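Local structure of 4'-phospho-dehydrooxetanocin synthase (Bacillus megaterium, 5UL3) at residues I471-F476 against D491-T496; S538-S543 against T632-S637. The protein catalyses the oxidative ring contraction of dAMP to an oxetane aldehyde, a cobalamin-dependent radical SAM reaction on the way to the antiviral nucleoside oxetanocin A. All blocks are in the same frame, centred on the assembly; numbering follows the deposited sequence. Where two conformers were deposited one is given.

Contact 1: residues I471-F476 against D491-T496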
ATOM      1  N   ILE A 471      -1.978  14.137   5.136  1.00 23.35           N
ATOM      2  CA  ILE A 471      -1.599  13.651   6.470  1.00 21.38           C
ATOM      3  C   ILE A 471      -2.662  12.699   7.007  1.00 22.93           C
ATOM      4  O   ILE A 471      -3.858  12.892   6.785  1.00 24.72           O
ATOM      5  CB  ILE A 471      -1.334  14.798   7.477  1.00 24.10           C
ATOM      6  CG1 ILE A 471      -2.626  15.566   7.843  1.00 23.72           C
ATOM      7  CG2 ILE A 471      -0.232  15.720   6.959  1.00 27.69           C
ATOM      8  CD1 ILE A 471      -2.438  16.565   8.986  1.00 28.01           C
ATOM      9  N   GLY A 472      -2.224  11.649   7.706  1.00 24.48           N
ATOM     10  CA  GLY A 472      -3.153  10.880   8.506  1.00 25.08           C
ATOM     11  C   GLY A 472      -3.473  11.621   9.794  1.00 20.84           C
ATOM     12  O   GLY A 472      -2.640  12.336  10.351  1.00 24.47           O
ATOM     13  N   PHE A 473      -4.716  11.492  10.245  1.00 22.99           N
ATOM     14  CA  PHE A 473      -5.123  12.172  11.473  1.00 23.84           C
ATOM     15  C   PHE A 473      -6.213  11.351  12.133  1.00 25.67           C
ATOM     16  O   PHE A 473      -7.261  11.113  11.533  1.00 25.37           O
ATOM     17  CB  PHE A 473      -5.615  13.600  11.196  1.00 23.86           C
ATOM     18  CG  PHE A 473      -5.506  14.512  12.404  1.00 23.66           C
ATOM     19  CD1 PHE A 473      -6.545  14.608  13.311  1.00 27.29           C
ATOM     20  CD2 PHE A 473      -4.348  15.243  12.631  1.00 27.16           C
ATOM     21  CE1 PHE A 473      -6.425  15.434  14.441  1.00 25.25           C
ATOM     22  CE2 PHE A 473      -4.226  16.073  13.745  1.00 29.54           C
ATOM     23  CZ  PHE A 473      -5.274  16.169  14.640  1.00 28.03           C
ATOM     24  N   ILE A 474      -5.952  10.888  13.356  1.00 23.05           N
ATOM     25  CA  ILE A 474      -6.929  10.077  14.062  1.00 21.87           C
ATOM     26  C   ILE A 474      -7.457  10.923  15.213  1.00 24.02           C
ATOM     27  O   ILE A 474      -6.847  10.955  16.281  1.00 23.51           O
ATOM     28  CB  ILE A 474      -6.307   8.769  14.574  1.00 21.47           C
ATOM     29  CG1 ILE A 474      -5.560   8.046  13.440  1.00 27.47           C
ATOM     30  CG2 ILE A 474      -7.375   7.866  15.124  1.00 24.06           C
ATOM     31  CD1 ILE A 474      -4.583   6.978  13.970  1.00 25.25           C
ATOM     32  N   MET A 475      -8.569  11.617  14.976  1.00 26.37           N
ATOM     33  CA  MET A 475      -9.093  12.600  15.927  1.00 25.73           C
ATOM     34  C   MET A 475      -9.486  11.945  17.248  1.00 25.42           C
ATOM     35  O   MET A 475      -9.096  12.410  18.325  1.00 27.72           O
ATOM     36  CB  MET A 475     -10.292  13.317  15.296  1.00 26.44           C
ATOM     37  CG  MET A 475     -11.091  14.236  16.264  1.00 25.94           C
ATOM     38  SD  MET A 475     -10.101  15.653  16.773  1.00 29.58           S
ATOM     39  CE  MET A 475     -10.055  16.594  15.237  1.00 30.28           C
ATOM     40  N   PHE A 476     -10.250  10.863  17.181  1.00 26.19           N
ATOM     41  CA  PHE A 476     -10.827  10.202  18.347  1.00 33.36           C
ATOM     42  C   PHE A 476     -10.075   8.915  18.667  1.00 31.81           C
ATOM     43  O   PHE A 476      -9.743   8.139  17.768  1.00 28.00           O
ATOM     44  CB  PHE A 476     -12.300   9.877  18.090  1.00 27.92           C
ATOM     45  CG  PHE A 476     -13.149  11.080  17.757  1.00 28.48           C
ATOM     46  CD1 PHE A 476     -13.573  11.946  18.762  1.00 29.96           C
ATOM     47  CD2 PHE A 476     -13.559  11.321  16.454  1.00 26.36           C
ATOM     48  CE1 PHE A 476     -14.369  13.038  18.472  1.00 29.01           C
ATOM     49  CE2 PHE A 476     -14.358  12.426  16.152  1.00 28.55           C
ATOM     50  CZ  PHE A 476     -14.769  13.281  17.166  1.00 31.09           C
ATOM     51  N   ASP A 491      -7.282  23.079  17.474  1.00 33.14           N
ATOM     52  CA  ASP A 491      -6.328  24.185  17.386  1.00 31.86           C
ATOM     53  C   ASP A 491      -5.214  23.879  16.389  1.00 32.20           C
ATOM     54  O   ASP A 491      -4.895  24.700  15.521  1.00 29.61           O
ATOM     55  CB  ASP A 491      -5.723  24.473  18.763  1.00 34.68           C
ATOM     56  CG  ASP A 491      -6.689  25.172  19.702  1.00 42.12           C
ATOM     57  OD1 ASP A 491      -7.762  25.618  19.239  1.00 44.36           O
ATOM     58  OD2 ASP A 491      -6.362  25.275  20.906  1.00 51.29           O
ATOM     59  N   PHE A 492      -4.585  22.706  16.525  1.00 29.89           N
ATOM     60  CA  PHE A 492      -3.558  22.274  15.581  1.00 26.59           C
ATOM     61  C   PHE A 492      -4.056  22.328  14.137  1.00 26.55           C
ATOM     62  O   PHE A 492      -3.382  22.874  13.253  1.00 28.22           O
ATOM     63  CB  PHE A 492      -3.103  20.853  15.930  1.00 26.70           C
ATOM     64  CG  PHE A 492      -2.165  20.228  14.915  1.00 27.39           C
ATOM     65  CD1 PHE A 492      -0.789  20.415  15.004  1.00 28.83           C
ATOM     66  CD2 PHE A 492      -2.660  19.433  13.896  1.00 29.28           C
ATOM     67  CE1 PHE A 492       0.080  19.822  14.089  1.00 31.08           C
ATOM     68  CE2 PHE A 492      -1.791  18.845  12.970  1.00 24.69           C
ATOM     69  CZ  PHE A 492      -0.421  19.043  13.074  1.00 30.16           C
ATOM     70  N   LEU A 493      -5.228  21.739  13.884  1.00 27.89           N
ATOM     71  CA  LEU A 493      -5.771  21.637  12.535  1.00 29.03           C
ATOM     72  C   LEU A 493      -6.146  22.989  11.940  1.00 30.91           C
ATOM     73  O   LEU A 493      -6.185  23.119  10.713  1.00 28.04           O
ATOM     74  CB  LEU A 493      -6.990  20.716  12.542  1.00 27.85           C
ATOM     75  CG  LEU A 493      -6.646  19.255  12.837  1.00 25.77           C
ATOM     76  CD1 LEU A 493      -7.896  18.547  13.231  1.00 30.80           C
ATOM     77  CD2 LEU A 493      -6.026  18.591  11.593  1.00 23.68           C
ATOM     78  N   GLU A 494      -6.429  23.984  12.771  1.00 28.28           N
ATOM     79  CA  GLU A 494      -6.748  25.330  12.314  1.00 31.90           C
ATOM     80  C   GLU A 494      -5.514  26.201  12.096  1.00 31.34           C
ATOM     81  O   GLU A 494      -5.654  27.335  11.633  1.00 34.54           O
ATOM     82  CB  GLU A 494      -7.702  26.005  13.311  1.00 30.77           C
ATOM     83  CG  GLU A 494      -9.097  25.427  13.259  1.00 28.53           C
ATOM     84  CD  GLU A 494      -9.947  25.762  14.469  1.00 33.68           C
ATOM     85  OE1 GLU A 494      -9.753  26.855  15.049  1.00 41.87           O
ATOM     86  OE2 GLU A 494     -10.799  24.919  14.841  1.00 31.91           O
ATOM     87  N   ARG A 495      -4.311  25.713  12.399  1.00 29.45           N
ATOM     88  CA  ARG A 495      -3.121  26.541  12.227  1.00 27.89           C
ATOM     89  C   ARG A 495      -2.898  26.857  10.753  1.00 34.38           C
ATOM     90  O   ARG A 495      -2.997  25.977   9.891  1.00 29.25           O
ATOM     91  CB  ARG A 495      -1.895  25.852  12.822  1.00 28.17           C
ATOM     92  CG  ARG A 495      -1.916  25.908  14.348  1.00 32.23           C
ATOM     93  CD  ARG A 495      -0.656  25.388  14.946  1.00 40.26           C
ATOM     94  NE  ARG A 495       0.494  26.220  14.627  1.00 39.63           N
ATOM     95  CZ  ARG A 495       1.664  26.117  15.244  1.00 41.31           C
ATOM     96  NH1 ARG A 495       1.817  25.225  16.212  1.00 43.58           N
ATOM     97  NH2 ARG A 495       2.675  26.895  14.894  1.00 41.89           N
ATOM     98  N   THR A 496      -2.606  28.127  10.466  1.00 35.86           N
ATOM     99  CA  THR A 496      -2.341  28.587   9.109  1.00 31.38           C
ATOM    100  C   THR A 496      -0.871  28.930   8.890  1.00 33.98           C
ATOM    101  O   THR A 496      -0.512  29.461   7.833  1.00 36.92           O
ATOM    102  CB  THR A 496      -3.235  29.794   8.781  1.00 30.93           C
ATOM    103  OG1 THR A 496      -3.053  30.820   9.771  1.00 34.89           O
ATOM    104  CG2 THR A 496      -4.694  29.369   8.772  1.00 36.02           C
TER
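F473, on strand 470-473, turns its ring toward L493, on the last turn of helix 484-493; the two side chains come from opposite directions, the leucine fork over the face of the ring. That fork is the bump. Its CD2 sits over the middle of the phenyl face, 3.8 Å from the F473 ring centroid and 13° off the ring normal, a clear CH-pi contact. The other branch, CD1, also lies over the face, 3.6 Å from F473 CE1. There it also meets M475, whose chain bends at both chi2 (67°) and chi3 so that its end curls back to the helix; M475 CE stops 3.5 Å from L493 CD1. The leucine methyl is thus lodged in a notch between an aromatic ring and a thioether tip.

F492 fills in along the flank of F473. The two ring planes are inclined by only 18°, yet they are slid so far apart that their centroids stand 6.0 Å from each other, and the closest approach is F473 CE2 to F492 CD2 at 3.7 Å. Beyond F492, S452 and I456 of helix 452-464 continue the packing. All four touching residues are buried. This is the strand-to-helix packing of an alpha/beta barrel: strand 470-473, outermost in its sheet, rests on the helix that follows it in the partial TIM barrel of the radical SAM domain.

Contact 2: residues S538-S543 against T632-S637. With EDO (1,2-ethanediol), chain B; EDO (1,2-ethanediol), chain I; EDO (1,2-ethanediol), chain T; EDO (1,2-ethanediol), chain H.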
ATOM      1  N   SER A 538      -6.260  13.403   5.293  0.50 24.92           N
ATOM      2  CA  SER A 538      -6.708  12.364   4.371  0.50 29.09           C
ATOM      3  C   SER A 538      -8.160  11.978   4.622  0.50 29.24           C
ATOM      4  O   SER A 538      -8.932  11.787   3.673  0.50 28.06           O
ATOM      5  CB  SER A 538      -5.797  11.141   4.499  0.50 29.42           C
ATOM      6  OG  SER A 538      -6.266  10.063   3.712  0.50 29.68           O
ATOM      7  N   TYR A 539      -8.553  11.861   5.889  0.50 24.09           N
ATOM      8  CA  TYR A 539      -9.895  11.421   6.255  0.50 25.07           C
ATOM      9  C   TYR A 539     -10.321  12.226   7.469  0.50 28.15           C
ATOM     10  O   TYR A 539      -9.727  12.089   8.545  0.50 25.95           O
ATOM     11  CB  TYR A 539      -9.930   9.923   6.554  0.50 29.28           C
ATOM     12  CG  TYR A 539     -11.316   9.351   6.766  0.50 26.73           C
ATOM     13  CD1 TYR A 539     -11.971   9.490   7.989  0.50 28.46           C
ATOM     14  CD2 TYR A 539     -11.959   8.653   5.757  0.50 27.46           C
ATOM     15  CE1 TYR A 539     -13.220   8.961   8.194  0.50 20.11           C
ATOM     16  CE2 TYR A 539     -13.225   8.119   5.955  0.50 31.78           C
ATOM     17  CZ  TYR A 539     -13.846   8.273   7.176  0.50 25.03           C
ATOM     18  OH  TYR A 539     -15.098   7.741   7.383  0.50 28.38           O
ATOM     19  N   MET A 540     -11.347  13.051   7.299  1.00 26.29           N
ATOM     20  CA  MET A 540     -11.769  13.965   8.355  1.00 27.35           C
ATOM     21  C   MET A 540     -12.544  13.225   9.443  1.00 26.45           C
ATOM     22  O   MET A 540     -13.300  12.288   9.167  1.00 27.26           O
ATOM     23  CB  MET A 540     -12.645  15.070   7.770  1.00 30.68           C
ATOM     24  CG  MET A 540     -11.962  15.976   6.766  1.00 32.69           C
ATOM     25  SD  MET A 540     -10.851  17.151   7.534  1.00 33.98           S
ATOM     26  CE  MET A 540     -12.039  18.255   8.306  1.00 35.43           C
ATOM     27  N   LEU A 541     -12.361  13.679  10.691  1.00 25.58           N
ATOM     28  CA  LEU A 541     -13.139  13.212  11.834  1.00 26.40           C
ATOM     29  C   LEU A 541     -12.949  11.716  12.092  1.00 26.04           C
ATOM     30  O   LEU A 541     -13.879  11.028  12.515  1.00 28.58           O
ATOM     31  CB  LEU A 541     -14.626  13.544  11.643  1.00 23.03           C
ATOM     32  CG  LEU A 541     -14.919  15.023  11.349  1.00 26.43           C
ATOM     33  CD1 LEU A 541     -16.408  15.220  11.084  1.00 27.92           C
ATOM     34  CD2 LEU A 541     -14.468  15.938  12.474  1.00 28.89           C
ATOM     35  N   ALA A 542     -11.748  11.195  11.843  1.00 25.14           N
ATOM     36  CA  ALA A 542     -11.532   9.763  11.928  1.00 26.36           C
ATOM     37  C   ALA A 542     -11.421   9.310  13.382  1.00 27.88           C
ATOM     38  O   ALA A 542     -10.923  10.038  14.243  1.00 28.58           O
ATOM     39  CB  ALA A 542     -10.262   9.365  11.173  1.00 27.38           C
ATOM     40  N   SER A 543     -11.860   8.078  13.635  1.00 27.05           N
ATOM     41  CA  SER A 543     -11.754   7.449  14.947  1.00 26.33           C
ATOM     42  C   SER A 543     -10.849   6.231  14.883  1.00 26.69           C
ATOM     43  O   SER A 543     -10.767   5.538  13.857  1.00 29.81           O
ATOM     44  CB  SER A 543     -13.116   7.017  15.487  1.00 28.22           C
ATOM     45  OG  SER A 543     -13.918   8.142  15.762  1.00 35.63           O
ATOM     46  N   THR A 632     -15.788  23.335   0.761  1.00 28.08           N
ATOM     47  CA  THR A 632     -16.756  23.839   1.717  1.00 25.96           C
ATOM     48  C   THR A 632     -17.240  22.730   2.637  1.00 22.23           C
ATOM     49  O   THR A 632     -17.368  22.934   3.854  1.00 26.67           O
ATOM     50  CB  THR A 632     -17.914  24.488   0.955  1.00 30.97           C
ATOM     51  OG1 THR A 632     -17.384  25.583   0.206  1.00 29.77           O
ATOM     52  CG2 THR A 632     -18.967  25.004   1.913  1.00 26.96           C
ATOM     53  N   HIS A 633     -17.510  21.554   2.072  1.00 25.34           N
ATOM     54  CA  HIS A 633     -17.910  20.398   2.872  1.00 31.05           C
ATOM     55  C   HIS A 633     -16.871  20.064   3.938  1.00 26.51           C
ATOM     56  O   HIS A 633     -17.219  19.812   5.099  1.00 25.27           O
ATOM     57  CB  HIS A 633     -18.125  19.195   1.961  1.00 23.70           C
ATOM     58  CG  HIS A 633     -18.243  17.894   2.688  1.00 25.87           C
ATOM     59  ND1 HIS A 633     -17.311  16.885   2.566  1.00 27.36           N
ATOM     60  CD2 HIS A 633     -19.190  17.429   3.537  1.00 28.48           C
ATOM     61  CE1 HIS A 633     -17.680  15.858   3.312  1.00 31.85           C
ATOM     62  NE2 HIS A 633     -18.819  16.163   3.909  1.00 27.33           N
ATOM     63  N   ARG A 634     -15.593  20.054   3.557  1.00 27.24           N
ATOM     64  CA  ARG A 634     -14.532  19.765   4.521  1.00 24.27           C
ATOM     65  C   ARG A 634     -14.513  20.804   5.629  1.00 26.39           C
ATOM     66  O   ARG A 634     -14.359  20.473   6.810  1.00 26.71           O
ATOM     67  CB  ARG A 634     -13.180  19.722   3.805  1.00 26.55           C
ATOM     68  CG  ARG A 634     -11.996  19.500   4.743  1.00 28.92           C
ATOM     69  CD  ARG A 634     -10.678  19.713   3.987  1.00 25.84           C
ATOM     70  NE  ARG A 634     -10.449  18.722   2.934  1.00 28.01           N
ATOM     71  CZ  ARG A 634      -9.821  17.563   3.114  1.00 34.42           C
ATOM     72  NH1 ARG A 634      -9.351  17.212   4.324  1.00 25.68           N
ATOM     73  NH2 ARG A 634      -9.653  16.754   2.080  1.00 31.82           N
ATOM     74  N   GLU A 635     -14.655  22.069   5.257  1.00 27.98           N
ATOM     75  CA  GLU A 635     -14.717  23.152   6.226  1.00 27.23           C
ATOM     76  C   GLU A 635     -15.895  22.964   7.180  1.00 29.13           C
ATOM     77  O   GLU A 635     -15.743  23.043   8.406  1.00 30.34           O
ATOM     78  CB  GLU A 635     -14.811  24.460   5.438  1.00 38.48           C
ATOM     79  CG  GLU A 635     -14.709  25.752   6.176  1.00 50.28           C
ATOM     80  CD  GLU A 635     -14.688  26.916   5.197  1.00 50.87           C
ATOM     81  OE1 GLU A 635     -13.660  27.087   4.510  1.00 53.07           O
ATOM     82  OE2 GLU A 635     -15.711  27.622   5.072  1.00 62.65           O
ATOM     83  N   ILE A 636     -17.078  22.669   6.633  1.00 27.13           N
ATOM     84  CA  ILE A 636     -18.257  22.462   7.474  1.00 29.46           C
ATOM     85  C   ILE A 636     -18.054  21.262   8.391  1.00 28.71           C
ATOM     86  O   ILE A 636     -18.460  21.280   9.559  1.00 29.92           O
ATOM     87  CB  ILE A 636     -19.521  22.293   6.607  1.00 29.81           C
ATOM     88  CG1 ILE A 636     -19.808  23.559   5.793  1.00 29.53           C
ATOM     89  CG2 ILE A 636     -20.725  21.937   7.476  1.00 28.88           C
ATOM     90  CD1 ILE A 636     -20.902  23.329   4.718  1.00 28.25           C
ATOM     91  N   SER A 637     -17.417  20.205   7.879  1.00 27.79           N
ATOM     92  CA  SER A 637     -17.161  19.017   8.692  1.00 26.50           C
ATOM     93  C   SER A 637     -16.166  19.304   9.811  1.00 29.12           C
ATOM     94  O   SER A 637     -16.311  18.777  10.921  1.00 26.18           O
ATOM     95  CB  SER A 637     -16.649  17.873   7.812  1.00 26.98           C
ATOM     96  OG  SER A 637     -17.644  17.479   6.876  1.00 31.30           O
TER
HETATM   97  C1  EDO B 828     -12.679  14.904   2.652  1.00 41.44           C
HETATM   98  O1  EDO B 828     -13.232  16.063   3.303  1.00 38.90           O
HETATM   99  C2  EDO B 828     -11.783  14.126   3.623  1.00 42.20           C
HETATM  100  O2  EDO B 828     -12.563  13.566   4.698  1.00 34.45           O
HETATM  101  C1  EDO I 808     -14.615  11.557   6.115  1.00 36.48           C
HETATM  102  O1  EDO I 808     -14.771  12.747   6.892  1.00 33.63           O
HETATM  103  C2  EDO I 808     -15.307  11.757   4.769  1.00 42.31           C
HETATM  104  O2  EDO I 808     -15.041  13.078   4.280  1.00 52.46           O
HETATM  105  C1  EDO T 819     -11.147  19.466  -0.910  1.00 33.60           C
HETATM  106  O1  EDO T 819     -10.661  19.906   0.368  1.00 33.97           O
HETATM  107  C2  EDO T 819     -10.529  18.124  -1.243  1.00 41.68           C
HETATM  108  O2  EDO T 819     -11.042  17.157  -0.332  1.00 41.29           O
HETATM  109  C1  EDO H 807     -10.822  17.573  11.530  1.00 38.12           C
HETATM  110  O1  EDO H 807     -10.291  18.764  10.936  1.00 36.37           O
HETATM  111  C2  EDO H 807      -9.865  16.430  11.186  1.00 34.41           C
HETATM  112  O2  EDO H 807     -10.308  15.253  11.849  1.00 30.58           O
HETATM  113  O   HOH W   1      -8.906  13.934   1.705  1.00 30.35           O
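The irregular segment 538-543 runs past one side of helix 620-648, nearest at M540 and S637, whose CA atoms are 7.4 Å apart, and no direct hydrogen bond joins the two backbones. M540 spans much of this gap. Bent at chi2 and chi3, its side chain crosses that of R634 at about a right angle, laying SD 3.5 Å from R634 NH1 and bringing CE to 3.5 Å from R634 O. The sulfur approaches the guanidinium obliquely. L541 meets the next turn of the helix with its forked end, CD1 lying 3.6 Å from S637 O.

R634 leaves the helix extended, then bends at chi3 (-65°), which carries its guanidinium over to the loop. NH1 bonds to the carbonyl of V537. NH2 donates a hydrogen bond to a water 2.9 Å away, which links it to S538 O in the conformer of S538 described here. One ethanediol is held by two bonds, from NE and from NH2 of R634. The diol over the guanidinium face also accepts from M540 N through its O2, so it spans loop and helix; a third accepts from L541 N, and a fourth donates to M540 O. Within the helix, S637 OG bonds H633 O at 3.0 Å from above the carbonyl plane; S637 N reaches the same oxygen from the opposite face.

Loop and helix therefore meet through two apolar side chains and the arginine, with water and probable crystallisation diols bonding to main-chain groups and to the guanidinium between them. Such chemistry is consistent with a partly hydrated seam between the radical SAM domain and what is probably the C-terminal helix bundle, held by packing, by R634 NH1 on V537 O and, through water, by NH2 on S538 O.

Contacts 1 and 2, with centres 10 Å apart, share a boundary: segment 538-543 lines the edge of segment 471-476. I471 O and S538 N, 2.9 Å apart, probably form a hydrogen bond, as do F476 N and A542 O at 3.1 Å. The loop is thus sandwiched, with the barrel's outermost strand on one flank and helix 620-648 on another. That helix also reaches contact 1 directly, through H638 against L493 and L641 against M475. Contact 1 lies nearer the active site: the F473 side chain is about 5 Å from that of E436, which binds S-adenosylmethionine, and about 12 Å from cobalamin. Contact 2 lies farther out, the M540 side chain about 14 Å from cobalamin.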